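Local coordinates for putative cell adhesion protein (Bacteroides eggerthii, PDB 4GPV) that probably serves as a structural subunit of a cell-surface pilus of the FimA type and so helps the bacterium adhere, at residues A[43-48]-A[129-133]; A[87-92]-A[193-197]; A[113-117]-A[249-253]; A[201-207]-A[253-259]; A[206-212]-A[220-225]. All blocks are in the same frame, centred on the assembly; numbering follows the deposited sequence. Where two conformers were deposited one is given.

Interaction 1 of 5, residues A[43-48]-A[129-133]; sequences EDAVIN and TNLWM
The methyl end of selenomethionine Met133 packs on Ala45 and Ile47 at the close-packed end of this contact. Its CE lies 3.8 Å from Ala45 CB, and the same methyl reaches Ile47 CG1 and the carbonyl oxygen of Val46. The Met133 chain runs straight to SE and then bends at chi3 (-93°), which turns the methyl onto the strand. Phe155 of strand 146-169 also touches Ala45, Met133 and Leu131, so this end is packed against strand 146-169. Strand 40-46 pairs in parallel with strand 329-343 in the large mixed sheet of this FimA-like protein. The loop 129-133 passes roughly at right angles to it before entering strand 133-138. The other end is more open and polar. There the amide of Asn48 gives both N-H groups of ND2 to the loop. Asn48 ND2 donates to Thr129 O at 2.9 Å, in the plane of the amide. Asn48 ND2 also donates to a lone pair of Asn130 OD1 at 2.9 Å, with the two amides nearly coplanar (10°). Val46 CG1 lies 3.4 Å from Thr129 O. Two waters bridge the segments: one donates to Val46 O and accepts from Leu131 N, and the second donates to both Asn48 OD1 and Thr129 O. Asn91 adds bonds from its ND2 to Val46 O and Leu131 O.

Interaction 2 of 5, residues A[87-92]-A[193-197]; sequences YVVANT and RFFGS
Both Tyr87 and Phe195 carry their rings anti to the carbonyl carbon (chi1 -69° and -57°), and this brings the edge of Tyr87 onto the face of Phe195. The pair is T-shaped, with planes at 85° and centroids 5.0 Å apart. Tyr87 CD2 does the touching, 3.6 Å from Phe195 CE1 and displaced toward the rim of the ring. Val89 faces both phenylalanines and gives one methyl to each. Val89 CG1 meets Phe194 CD1 at 3.6 Å, while Val89 CG2 meets Phe195 CE2 at 3.5 Å. Strand 83-90 belongs to the large mixed sheet, and Tyr87 and Val89 point from it toward the loop that joins strand 176-193 to helix 198-201. Leu109 and Leu110 of helix 106-111 touch both Tyr87 and Phe195. With an alanine here instead of Phe195, a gap would probably open between Tyr87 and Val89, and the tyrosine edge would lose the ring it rests on. Further along, Thr92 CG2 approaches Phe194 CE1 at 3.7 Å. The Phe194 ring also meets Phe100 edge-to-face. The loop is braced from within by Arg193 NE, which donates to Phe195 O at 3.1 Å from above the carbonyl plane.

Interaction 3 of 5, residues A[113-117]-A[249-253]; sequences TGSLM and FYTFG
The backbones stay well apart, with the CA atoms of Leu116 and Thr251 6.8 Å from each other, and side chains fill the space between them. This is packing between two beta sheets: strand 113-115 pairs with strand 176-193 in the seven-stranded sheet, and strand 247-251 pairs with strand 146-169 in the larger one. Leu116 and Phe252 carry most of the contact. Leu116 CD1 sits over the centre of the Phe252 ring, 4.0 Å from the centroid and only 9° off the normal, a CH-pi contact. Leu116 CG is anti to the backbone N (chi1 -176°), and this extends the branched end toward strand 247-251. Leu116 CD1 also lies 3.7 Å from Tyr250 O. The other branch, Leu116 CD2, slants across Thr251 and comes 4.0 Å from its OG1. The Phe252 ring turns one corner into the backbone opposite. Its CE2 is 3.4 Å from Leu116 N, and Ser115 C meets the ring at its edge. Beyond these segments, Tyr208 and Ala188 also touch Leu116, while Val156 and Ala157 of strand 146-169 touch Phe252. The ring meets residues of both sheets. Near the root of the leucine side chain, Leu116 CB lies 3.7 Å from Phe252 CE2.

Interaction 4 of 5, residues A[201-207]-A[253-259]; sequences KVTQNEF and GNDGTTQ
Two consecutive Asx turns shape the loop 253-259 where it meets the loop 201-207. In the first, Asn254 OD1 accepts from Gly256 N. In the second, Asp255 OD1 accepts from Thr257 N at 3.0 Å, and Thr257 OG1 reaches the same oxygen from the same face of the carboxylate. Across the contact, Asp255 N donates to Val202 O at 2.9 Å. Gly253 O lies nearly in the plane of the Gln204 amide (8° out of it), and Gln204 NE2 donates to it at 2.8 Å in the carbonyl plane. The Gln204 chain folds back at chi2 (-76°) to get there. A water accepts from Gln204 N and donates to Asp255 OD1 at 2.7 Å. Replacing Asp255 with an alanine would probably undo its turn, leaving Thr257 N and Thr257 OG1 without their shared acceptor. Gly253 packs closely on Lys201 O; a CB there would clash with it. Phe207 takes Gln259 CB over one face, 3.9 Å from its CZ, and meets Asn254 ND2 and Thr258 CG2 at its edge. Phe187 of strand 176-193 touches both Phe207 and Gln259. The contact thus joins the connection from helix 198-201 to strand 207-209 with the one from strand 247-251 to strand 262-271.

Interaction 5 of 5, residues A[206-212]-A[220-225]; sequences EFYTGFN and SGVTTS
Tyr208 and Thr223 lie side by side on one face of the sheet, pointing the same way, with Tyr208 CD1 4.0 Å from Thr223 CB. Phe207, Thr209, Val222 and Thr224 point to the other face. There Thr209 and Val222 lean across each other at a slant, and their methyls, Thr209 CG2 and Val222 CG1, meet at 3.6 Å. This contact depends on the first torsion of Thr209, which places OG1 anti to the backbone N (chi1 -159°) and leaves CG2 between the N and the carbonyl carbon. Phe207 CD2 makes a looser contact with Val222 CG2. The two strands, 207-209 and 222-224, form a parallel pair at the margin of the seven-stranded sheet. Strand 207-209 pairs on its other side with strand 176-193. Four backbone bonds hold the parallel pair: Phe207 N to Gly221 O, Thr223 N to Phe207 O, Thr209 N to Thr223 O, and Ser225 N to Thr209 O at 2.8 Å. A water donates to Phe207 O and lies 2.7 Å from Thr223 OG1. Past the end of strand 207-209, Asn212 crosses Thr224 of the partner strand at about a right angle, with Asn212 ND2 3.3 Å from Thr224 CG2. Ser225 OG hydrogen-bonds to Asp121 O outside the pair.

From the N terminus, interaction 1 opens on strand 40-46 and closes a loop of 80 residues at 129-133. Interaction 2 opens within that loop and closes at 193-197, so the two cross. Interaction 3 opens at 113-117 and closes at 249-253, crossing both. Interaction 4 opens after interaction 2 closes and crosses interaction 3, sharing Gly253. Interaction 5 nests inside interactions 3 and 4. Interactions 1 and 2 gather loops against the large sheet. Interaction 3 joins the two sheets near the chain's centre. Interaction 4 ties the loop after strand 247-251 to that before strand 207-209; interaction 5 adds strand 222-224 to the smaller sheet. Trp132 of interaction 1 packs on Gly114, Ser115 and Phe252.

Interaction 1 of 5, residues A[43-48]-A[129-133]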
# COMPACT_ATOMS: atom_id res chain seq x y z
N GLU A 43 1.06 -2.67 13.59
CA GLU A 43 0.66 -1.29 13.41
C GLU A 43 -0.66 -1.01 14.13
O GLU A 43 -1.70 -1.56 13.74
CB GLU A 43 0.51 -1.03 11.91
CG GLU A 43 0.14 0.39 11.50
CD GLU A 43 1.27 1.24 10.95
OE1 GLU A 43 2.36 0.70 10.67
OE2 GLU A 43 1.03 2.45 10.75
N ASP A 44 -0.64 -0.13 15.14
CA ASP A 44 -1.86 0.29 15.83
C ASP A 44 -2.60 1.17 14.86
O ASP A 44 -2.11 2.25 14.50
CB ASP A 44 -1.55 1.00 17.16
CG ASP A 44 -1.27 0.02 18.28
OD1 ASP A 44 -2.23 -0.61 18.77
OD2 ASP A 44 -0.08 -0.11 18.66
N ALA A 45 -3.67 0.64 14.28
CA ALA A 45 -4.40 1.34 13.24
C ALA A 45 -5.72 1.80 13.74
O ALA A 45 -6.54 1.00 14.21
CB ALA A 45 -4.59 0.43 12.03
N VAL A 46 -5.95 3.10 13.66
CA VAL A 46 -7.21 3.66 14.12
C VAL A 46 -8.34 3.34 13.12
O VAL A 46 -8.17 3.46 11.91
CB VAL A 46 -7.10 5.18 14.43
CG1 VAL A 46 -6.44 5.95 13.29
CG2 VAL A 46 -8.44 5.79 14.81
N ILE A 47 -9.48 2.92 13.66
CA ILE A 47 -10.70 2.73 12.89
C ILE A 47 -11.45 4.04 13.01
O ILE A 47 -12.00 4.32 14.08
CB ILE A 47 -11.58 1.52 13.34
CG1 ILE A 47 -10.85 0.18 13.13
CG2 ILE A 47 -12.96 1.54 12.59
CD1 ILE A 47 -11.58 -1.03 13.81
N ASN A 48 -11.45 4.86 11.97
CA ASN A 48 -12.18 6.12 12.00
C ASN A 48 -13.68 5.90 11.77
O ASN A 48 -14.52 6.61 12.33
CB ASN A 48 -11.63 7.07 10.94
CG ASN A 48 -10.24 7.47 11.29
OD1 ASN A 48 -9.98 7.94 12.42
ND2 ASN A 48 -9.32 7.28 10.37
N THR A 129 -2.92 8.17 9.64
CA THR A 129 -4.12 8.25 10.47
C THR A 129 -5.37 7.67 9.79
O THR A 129 -6.43 7.76 10.38
CB THR A 129 -4.37 9.71 10.85
OG1 THR A 129 -4.48 10.49 9.66
CG2 THR A 129 -3.28 10.27 11.76
N ASN A 130 -5.26 7.12 8.57
CA ASN A 130 -6.41 6.56 7.85
C ASN A 130 -5.94 5.56 6.84
O ASN A 130 -5.58 5.92 5.71
CB ASN A 130 -7.26 7.66 7.16
CG ASN A 130 -8.60 7.14 6.67
OD1 ASN A 130 -9.53 6.99 7.45
ND2 ASN A 130 -8.67 6.73 5.39
N LEU A 131 -5.94 4.29 7.25
CA LEU A 131 -5.53 3.19 6.39
C LEU A 131 -6.73 2.29 6.10
O LEU A 131 -7.42 1.88 7.02
CB LEU A 131 -4.38 2.37 7.03
CG LEU A 131 -3.06 3.12 7.14
CD1 LEU A 131 -2.09 2.39 8.05
CD2 LEU A 131 -2.47 3.40 5.74
N TRP A 132 -6.98 1.99 4.82
CA TRP A 132 -8.11 1.11 4.49
C TRP A 132 -7.83 -0.29 5.02
O TRP A 132 -6.70 -0.77 4.91
CB TRP A 132 -8.31 1.03 2.96
CG TRP A 132 -8.81 2.29 2.32
CD1 TRP A 132 -9.34 3.39 2.93
CD2 TRP A 132 -8.88 2.55 0.90
NE1 TRP A 132 -9.68 4.34 2.00
CE2 TRP A 132 -9.43 3.84 0.74
CE3 TRP A 132 -8.51 1.82 -0.24
CZ2 TRP A 132 -9.62 4.43 -0.52
CZ3 TRP A 132 -8.68 2.41 -1.51
CH2 TRP A 132 -9.24 3.69 -1.63
N MSE A 133 -8.85 -0.93 5.60
CA MSE A 133 -8.79 -2.30 6.11
C MSE A 133 -10.04 -3.03 5.71
O MSE A 133 -11.09 -2.39 5.52
CB MSE A 133 -8.64 -2.34 7.64
CG MSE A 133 -7.32 -1.73 8.13
SE MSE A 133 -7.29 -1.65 10.07
CE MSE A 133 -7.97 0.11 10.36
O HOH W 1 -5.98 3.80 10.13
O HOH W 2 -7.30 8.85 12.81

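Interaction 2 of 5, residues A[87-92]-A[193-197]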
# COMPACT_ATOMS: atom_id res chain seq x y z
N TYR A 87 -19.19 -8.76 5.47
CA TYR A 87 -17.99 -8.11 4.96
C TYR A 87 -17.86 -6.79 5.64
O TYR A 87 -18.88 -6.09 5.85
CB TYR A 87 -18.10 -7.92 3.45
CG TYR A 87 -18.06 -9.20 2.64
CD1 TYR A 87 -19.21 -9.94 2.42
CD2 TYR A 87 -16.91 -9.56 1.95
CE1 TYR A 87 -19.17 -11.11 1.65
CE2 TYR A 87 -16.87 -10.69 1.14
CZ TYR A 87 -18.01 -11.47 0.99
OH TYR A 87 -17.97 -12.58 0.19
N VAL A 88 -16.62 -6.43 6.00
CA VAL A 88 -16.36 -5.15 6.68
C VAL A 88 -15.27 -4.40 5.93
O VAL A 88 -14.23 -4.99 5.60
CB VAL A 88 -15.98 -5.33 8.19
CG1 VAL A 88 -15.63 -4.00 8.85
CG2 VAL A 88 -17.09 -6.03 8.97
N VAL A 89 -15.48 -3.12 5.68
CA VAL A 89 -14.48 -2.25 5.09
C VAL A 89 -14.34 -1.08 6.05
O VAL A 89 -15.33 -0.45 6.37
CB VAL A 89 -14.81 -1.78 3.64
CG1 VAL A 89 -13.72 -0.84 3.13
CG2 VAL A 89 -14.97 -2.97 2.69
N ALA A 90 -13.11 -0.79 6.49
CA ALA A 90 -12.89 0.34 7.40
C ALA A 90 -12.19 1.48 6.68
O ALA A 90 -11.36 1.25 5.79
CB ALA A 90 -12.03 -0.10 8.58
N ASN A 91 -12.48 2.70 7.11
CA ASN A 91 -11.79 3.94 6.78
C ASN A 91 -11.96 4.41 5.35
O ASN A 91 -11.12 5.16 4.86
CB ASN A 91 -10.30 3.82 7.18
CG ASN A 91 -10.11 3.72 8.67
OD1 ASN A 91 -10.95 4.18 9.45
ND2 ASN A 91 -8.98 3.18 9.12
N THR A 92 -13.10 4.12 4.73
CA THR A 92 -13.38 4.68 3.39
C THR A 92 -14.41 5.84 3.50
O THR A 92 -14.78 6.41 2.49
CB THR A 92 -13.84 3.64 2.39
OG1 THR A 92 -15.13 3.09 2.76
CG2 THR A 92 -12.78 2.55 2.10
N ARG A 193 -7.87 -3.47 -4.18
CA ARG A 193 -8.98 -4.40 -4.10
C ARG A 193 -9.27 -4.71 -2.67
O ARG A 193 -8.36 -5.13 -1.92
CB ARG A 193 -8.63 -5.70 -4.85
CG ARG A 193 -9.01 -5.72 -6.30
CD ARG A 193 -10.52 -5.78 -6.49
NE ARG A 193 -11.08 -7.13 -6.46
CZ ARG A 193 -11.34 -7.86 -7.53
NH1 ARG A 193 -11.04 -7.40 -8.74
NH2 ARG A 193 -11.89 -9.06 -7.41
N PHE A 194 -10.52 -4.49 -2.25
CA PHE A 194 -10.84 -4.80 -0.86
C PHE A 194 -11.04 -6.28 -0.65
O PHE A 194 -10.74 -6.78 0.43
CB PHE A 194 -12.12 -4.04 -0.42
CG PHE A 194 -11.94 -2.54 -0.50
CD1 PHE A 194 -11.41 -1.83 0.57
CD2 PHE A 194 -12.30 -1.84 -1.66
CE1 PHE A 194 -11.26 -0.44 0.50
CE2 PHE A 194 -12.11 -0.45 -1.74
CZ PHE A 194 -11.58 0.23 -0.67
N PHE A 195 -11.63 -6.98 -1.65
CA PHE A 195 -11.91 -8.41 -1.56
C PHE A 195 -11.43 -9.07 -2.83
O PHE A 195 -10.75 -8.44 -3.63
CB PHE A 195 -13.41 -8.64 -1.31
CG PHE A 195 -13.88 -7.94 -0.07
CD1 PHE A 195 -13.53 -8.42 1.19
CD2 PHE A 195 -14.59 -6.75 -0.16
CE1 PHE A 195 -13.87 -7.71 2.33
CE2 PHE A 195 -14.94 -6.05 1.00
CZ PHE A 195 -14.62 -6.57 2.24
N GLY A 196 -11.70 -10.34 -2.98
CA GLY A 196 -11.23 -11.05 -4.15
C GLY A 196 -10.03 -11.90 -3.82
O GLY A 196 -9.59 -11.97 -2.67
N SER A 197 -9.52 -12.56 -4.84
CA SER A 197 -8.43 -13.49 -4.67
C SER A 197 -7.11 -12.78 -4.43
O SER A 197 -6.94 -11.61 -4.79
CB SER A 197 -8.30 -14.37 -5.90
OG SER A 197 -7.82 -13.59 -6.98

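Interaction 3 of 5, residues A[113-117]-A[249-253]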
# COMPACT_ATOMS: atom_id res chain seq x y z
N THR A 113 -13.18 -1.51 -6.24
CA THR A 113 -11.76 -1.15 -6.07
C THR A 113 -11.69 0.34 -5.72
O THR A 113 -12.57 1.13 -6.11
CB THR A 113 -10.94 -1.47 -7.36
OG1 THR A 113 -11.43 -0.66 -8.42
CG2 THR A 113 -11.11 -2.91 -7.82
N GLY A 114 -10.66 0.71 -4.98
CA GLY A 114 -10.38 2.09 -4.63
C GLY A 114 -9.06 2.49 -5.28
O GLY A 114 -8.29 1.62 -5.68
N SER A 115 -8.79 3.80 -5.38
CA SER A 115 -7.53 4.22 -6.02
C SER A 115 -6.54 4.59 -4.98
O SER A 115 -6.94 4.97 -3.87
CB SER A 115 -7.75 5.36 -7.00
OG SER A 115 -8.40 4.83 -8.15
N LEU A 116 -5.24 4.52 -5.33
CA LEU A 116 -4.24 4.88 -4.32
C LEU A 116 -4.24 6.38 -4.06
O LEU A 116 -3.81 6.81 -2.99
CB LEU A 116 -2.84 4.41 -4.76
CG LEU A 116 -1.67 4.63 -3.79
CD1 LEU A 116 -1.85 3.85 -2.49
CD2 LEU A 116 -0.36 4.22 -4.49
N MSE A 117 -4.65 7.19 -5.06
CA MSE A 117 -4.70 8.64 -4.92
C MSE A 117 -6.11 9.14 -5.04
O MSE A 117 -6.95 8.50 -5.69
CB MSE A 117 -3.83 9.38 -5.97
CG MSE A 117 -2.39 8.92 -6.03
SE MSE A 117 -1.41 9.41 -4.44
CE MSE A 117 0.01 8.06 -4.57
N PHE A 249 6.36 4.82 2.19
CA PHE A 249 5.25 5.01 1.26
C PHE A 249 4.24 3.92 1.47
O PHE A 249 4.62 2.80 1.82
CB PHE A 249 5.74 4.97 -0.21
CG PHE A 249 6.64 6.09 -0.65
CD1 PHE A 249 6.15 7.40 -0.77
CD2 PHE A 249 7.95 5.84 -1.04
CE1 PHE A 249 6.98 8.43 -1.21
CE2 PHE A 249 8.76 6.87 -1.52
CZ PHE A 249 8.28 8.15 -1.59
N TYR A 250 2.97 4.23 1.24
CA TYR A 250 1.92 3.21 1.19
C TYR A 250 1.65 2.96 -0.27
O TYR A 250 1.60 3.91 -1.06
CB TYR A 250 0.61 3.68 1.88
CG TYR A 250 0.84 4.05 3.31
CD1 TYR A 250 1.20 3.09 4.26
CD2 TYR A 250 0.71 5.37 3.74
CE1 TYR A 250 1.45 3.44 5.59
CE2 TYR A 250 0.91 5.72 5.07
CZ TYR A 250 1.29 4.76 5.98
OH TYR A 250 1.52 5.15 7.28
N THR A 251 1.43 1.70 -0.64
CA THR A 251 1.15 1.42 -2.06
C THR A 251 0.25 0.21 -2.14
O THR A 251 0.03 -0.45 -1.13
CB THR A 251 2.48 1.22 -2.84
OG1 THR A 251 2.19 1.20 -4.25
CG2 THR A 251 3.22 -0.06 -2.45
N PHE A 252 -0.25 -0.10 -3.32
CA PHE A 252 -1.06 -1.29 -3.44
C PHE A 252 -0.27 -2.48 -4.08
O PHE A 252 0.84 -2.31 -4.61
CB PHE A 252 -2.34 -1.00 -4.23
CG PHE A 252 -3.32 -0.11 -3.50
CD1 PHE A 252 -3.51 -0.23 -2.12
CD2 PHE A 252 -4.09 0.81 -4.20
CE1 PHE A 252 -4.42 0.61 -1.44
CE2 PHE A 252 -5.02 1.63 -3.52
CZ PHE A 252 -5.19 1.51 -2.16
N GLY A 253 -0.87 -3.67 -4.01
CA GLY A 253 -0.28 -4.90 -4.53
C GLY A 253 0.18 -4.77 -5.96
O GLY A 253 -0.45 -4.09 -6.75

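Interaction 4 of 5, residues A[201-207]-A[253-259]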
# COMPACT_ATOMS: atom_id res chain seq x y z
N LYS A 201 -5.60 -9.16 -6.23
CA LYS A 201 -5.13 -8.03 -5.42
C LYS A 201 -3.77 -7.50 -5.83
O LYS A 201 -3.47 -6.35 -5.49
CB LYS A 201 -5.10 -8.42 -3.94
CG LYS A 201 -6.49 -8.57 -3.33
CD LYS A 201 -6.38 -9.04 -1.88
CE LYS A 201 -7.74 -9.03 -1.20
NZ LYS A 201 -7.65 -9.60 0.17
N VAL A 202 -2.96 -8.29 -6.58
CA VAL A 202 -1.61 -7.87 -7.01
C VAL A 202 -1.54 -7.63 -8.53
O VAL A 202 -0.44 -7.42 -9.05
CB VAL A 202 -0.51 -8.86 -6.54
CG1 VAL A 202 -0.47 -8.93 -5.00
CG2 VAL A 202 -0.71 -10.27 -7.13
N THR A 203 -2.68 -7.65 -9.23
CA THR A 203 -2.67 -7.42 -10.67
C THR A 203 -2.92 -5.95 -10.94
O THR A 203 -3.93 -5.41 -10.49
CB THR A 203 -3.70 -8.30 -11.38
OG1 THR A 203 -3.60 -9.64 -10.90
CG2 THR A 203 -3.52 -8.27 -12.90
N GLN A 204 -2.02 -5.30 -11.71
CA GLN A 204 -2.14 -3.88 -12.03
C GLN A 204 -1.89 -3.64 -13.48
O GLN A 204 -1.00 -4.26 -14.04
CB GLN A 204 -1.11 -3.06 -11.21
CG GLN A 204 -1.26 -3.20 -9.68
CD GLN A 204 -2.41 -2.45 -9.06
OE1 GLN A 204 -3.17 -1.71 -9.71
NE2 GLN A 204 -2.61 -2.64 -7.78
N ASN A 205 -2.61 -2.67 -14.07
CA ASN A 205 -2.33 -2.25 -15.43
C ASN A 205 -2.34 -0.71 -15.50
O ASN A 205 -2.16 -0.14 -16.57
CB ASN A 205 -3.29 -2.91 -16.45
CG ASN A 205 -4.75 -2.59 -16.33
OD1 ASN A 205 -5.20 -1.81 -15.48
ND2 ASN A 205 -5.54 -3.19 -17.21
N GLU A 206 -2.53 -0.05 -14.34
CA GLU A 206 -2.49 1.39 -14.14
C GLU A 206 -1.66 1.70 -12.90
O GLU A 206 -1.68 0.95 -11.94
CB GLU A 206 -3.88 2.02 -14.01
CG GLU A 206 -4.67 2.04 -15.30
CD GLU A 206 -6.02 2.71 -15.10
OE1 GLU A 206 -6.86 2.14 -14.37
OE2 GLU A 206 -6.20 3.84 -15.59
N PHE A 207 -0.91 2.78 -12.96
CA PHE A 207 0.05 3.11 -11.91
C PHE A 207 0.13 4.59 -11.63
O PHE A 207 -0.14 5.41 -12.51
CB PHE A 207 1.47 2.69 -12.41
CG PHE A 207 1.57 1.25 -12.85
CD1 PHE A 207 1.77 0.24 -11.91
CD2 PHE A 207 1.28 0.88 -14.16
CE1 PHE A 207 1.75 -1.10 -12.29
CE2 PHE A 207 1.25 -0.47 -14.53
CZ PHE A 207 1.52 -1.44 -13.60
N GLY A 253 -0.87 -3.67 -4.01
CA GLY A 253 -0.28 -4.90 -4.53
C GLY A 253 0.18 -4.77 -5.96
O GLY A 253 -0.45 -4.09 -6.75
N ASN A 254 1.33 -5.35 -6.28
CA ASN A 254 1.85 -5.28 -7.64
C ASN A 254 2.81 -6.44 -7.86
O ASN A 254 3.95 -6.37 -7.41
CB ASN A 254 2.56 -3.92 -7.94
CG ASN A 254 2.98 -3.79 -9.39
OD1 ASN A 254 2.60 -4.59 -10.28
ND2 ASN A 254 3.80 -2.80 -9.66
N ASP A 255 2.39 -7.45 -8.65
CA ASP A 255 3.23 -8.63 -8.96
C ASP A 255 4.26 -8.31 -10.04
O ASP A 255 5.13 -9.14 -10.36
CB ASP A 255 2.37 -9.86 -9.36
CG ASP A 255 1.41 -9.66 -10.54
OD1 ASP A 255 1.63 -8.71 -11.35
OD2 ASP A 255 0.50 -10.49 -10.71
N GLY A 256 4.14 -7.12 -10.61
CA GLY A 256 5.04 -6.63 -11.63
C GLY A 256 4.94 -7.31 -12.98
O GLY A 256 5.85 -7.13 -13.79
N THR A 257 3.84 -8.05 -13.24
CA THR A 257 3.71 -8.74 -14.53
C THR A 257 3.42 -7.73 -15.65
O THR A 257 3.64 -8.06 -16.83
CB THR A 257 2.71 -9.90 -14.43
OG1 THR A 257 1.46 -9.40 -13.99
CG2 THR A 257 3.19 -10.98 -13.46
N THR A 258 2.98 -6.50 -15.31
CA THR A 258 2.88 -5.43 -16.31
C THR A 258 4.09 -4.52 -16.12
O THR A 258 4.85 -4.29 -17.05
CB THR A 258 1.56 -4.66 -16.24
OG1 THR A 258 0.49 -5.55 -16.59
CG2 THR A 258 1.54 -3.46 -17.19
N GLN A 259 4.27 -4.00 -14.90
CA GLN A 259 5.42 -3.13 -14.60
C GLN A 259 5.69 -3.24 -13.13
O GLN A 259 4.79 -2.91 -12.37
CB GLN A 259 5.14 -1.66 -14.98
CG GLN A 259 6.23 -0.67 -14.49
CD GLN A 259 7.64 -0.93 -15.00
OE1 GLN A 259 7.88 -1.10 -16.20
NE2 GLN A 259 8.63 -0.96 -14.12
O HOH W 3 0.21 -6.76 -12.65
O HOH W 4 -0.86 -7.16 -15.02

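Interaction 5 of 5, residues A[206-212]-A[220-225]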
# COMPACT_ATOMS: atom_id res chain seq x y z
N GLU A 206 -2.53 -0.05 -14.34
CA GLU A 206 -2.49 1.39 -14.14
C GLU A 206 -1.66 1.70 -12.90
O GLU A 206 -1.68 0.95 -11.94
CB GLU A 206 -3.88 2.02 -14.01
CG GLU A 206 -4.67 2.04 -15.30
CD GLU A 206 -6.02 2.71 -15.10
OE1 GLU A 206 -6.86 2.14 -14.37
OE2 GLU A 206 -6.20 3.84 -15.59
N PHE A 207 -0.91 2.78 -12.96
CA PHE A 207 0.05 3.11 -11.91
C PHE A 207 0.13 4.59 -11.63
O PHE A 207 -0.14 5.41 -12.51
CB PHE A 207 1.47 2.69 -12.41
CG PHE A 207 1.57 1.25 -12.85
CD1 PHE A 207 1.77 0.24 -11.91
CD2 PHE A 207 1.28 0.88 -14.16
CE1 PHE A 207 1.75 -1.10 -12.29
CE2 PHE A 207 1.25 -0.47 -14.53
CZ PHE A 207 1.52 -1.44 -13.60
N TYR A 208 0.70 4.92 -10.48
CA TYR A 208 1.13 6.28 -10.18
C TYR A 208 2.66 6.28 -10.14
O TYR A 208 3.24 5.24 -9.80
CB TYR A 208 0.57 6.77 -8.84
CG TYR A 208 -0.94 6.87 -8.82
CD1 TYR A 208 -1.59 7.98 -9.37
CD2 TYR A 208 -1.71 5.89 -8.21
CE1 TYR A 208 -2.98 8.09 -9.32
CE2 TYR A 208 -3.10 5.97 -8.20
CZ TYR A 208 -3.73 7.07 -8.75
OH TYR A 208 -5.09 7.16 -8.63
N THR A 209 3.30 7.42 -10.39
CA THR A 209 4.75 7.45 -10.31
C THR A 209 5.21 8.81 -9.73
O THR A 209 4.60 9.86 -10.00
CB THR A 209 5.40 7.07 -11.68
OG1 THR A 209 6.73 6.65 -11.44
CG2 THR A 209 5.41 8.22 -12.67
N GLY A 210 6.24 8.77 -8.90
CA GLY A 210 6.76 9.99 -8.27
C GLY A 210 7.66 10.84 -9.13
O GLY A 210 7.91 12.01 -8.82
N PHE A 211 8.20 10.25 -10.22
CA PHE A 211 9.11 10.96 -11.11
C PHE A 211 9.10 10.26 -12.46
O PHE A 211 9.19 9.05 -12.50
CB PHE A 211 10.55 10.94 -10.51
CG PHE A 211 11.56 11.77 -11.27
CD1 PHE A 211 11.65 13.15 -11.07
CD2 PHE A 211 12.38 11.19 -12.23
CE1 PHE A 211 12.58 13.91 -11.77
CE2 PHE A 211 13.30 11.96 -12.95
CZ PHE A 211 13.40 13.32 -12.71
N ASN A 212 9.04 11.02 -13.57
CA ASN A 212 9.05 10.35 -14.88
C ASN A 212 9.90 11.09 -15.91
O ASN A 212 9.76 10.82 -17.10
CB ASN A 212 7.60 10.21 -15.40
CG ASN A 212 6.93 11.51 -15.80
OD1 ASN A 212 7.43 12.62 -15.57
ND2 ASN A 212 5.78 11.41 -16.44
N SER A 220 2.60 3.61 -20.09
CA SER A 220 1.28 3.05 -20.36
C SER A 220 0.42 3.01 -19.09
O SER A 220 0.74 2.27 -18.16
CB SER A 220 1.40 1.65 -20.96
OG SER A 220 2.24 1.68 -22.10
N GLY A 221 -0.63 3.84 -19.06
CA GLY A 221 -1.54 3.94 -17.92
C GLY A 221 -0.86 4.46 -16.67
O GLY A 221 -1.20 4.06 -15.55
N VAL A 222 0.10 5.38 -16.84
CA VAL A 222 0.86 5.95 -15.72
C VAL A 222 0.46 7.41 -15.49
O VAL A 222 0.40 8.19 -16.43
CB VAL A 222 2.39 5.82 -15.95
CG1 VAL A 222 3.19 6.46 -14.82
CG2 VAL A 222 2.80 4.35 -16.11
N THR A 223 0.24 7.77 -14.21
CA THR A 223 -0.08 9.13 -13.78
C THR A 223 0.97 9.59 -12.77
O THR A 223 1.32 8.83 -11.86
CB THR A 223 -1.51 9.18 -13.18
OG1 THR A 223 -2.43 8.76 -14.20
CG2 THR A 223 -1.90 10.59 -12.70
N THR A 224 1.47 10.83 -12.90
CA THR A 224 2.44 11.33 -11.91
C THR A 224 1.69 11.73 -10.63
O THR A 224 0.53 12.17 -10.68
CB THR A 224 3.27 12.50 -12.44
OG1 THR A 224 2.42 13.61 -12.74
CG2 THR A 224 4.13 12.12 -13.62
N SER A 225 2.36 11.54 -9.50
CA SER A 225 1.84 11.89 -8.19
C SER A 225 2.95 12.48 -7.35
O SER A 225 3.95 11.80 -7.08
CB SER A 225 1.25 10.68 -7.48
OG SER A 225 0.85 11.10 -6.19
O HOH W 5 -2.93 6.09 -13.82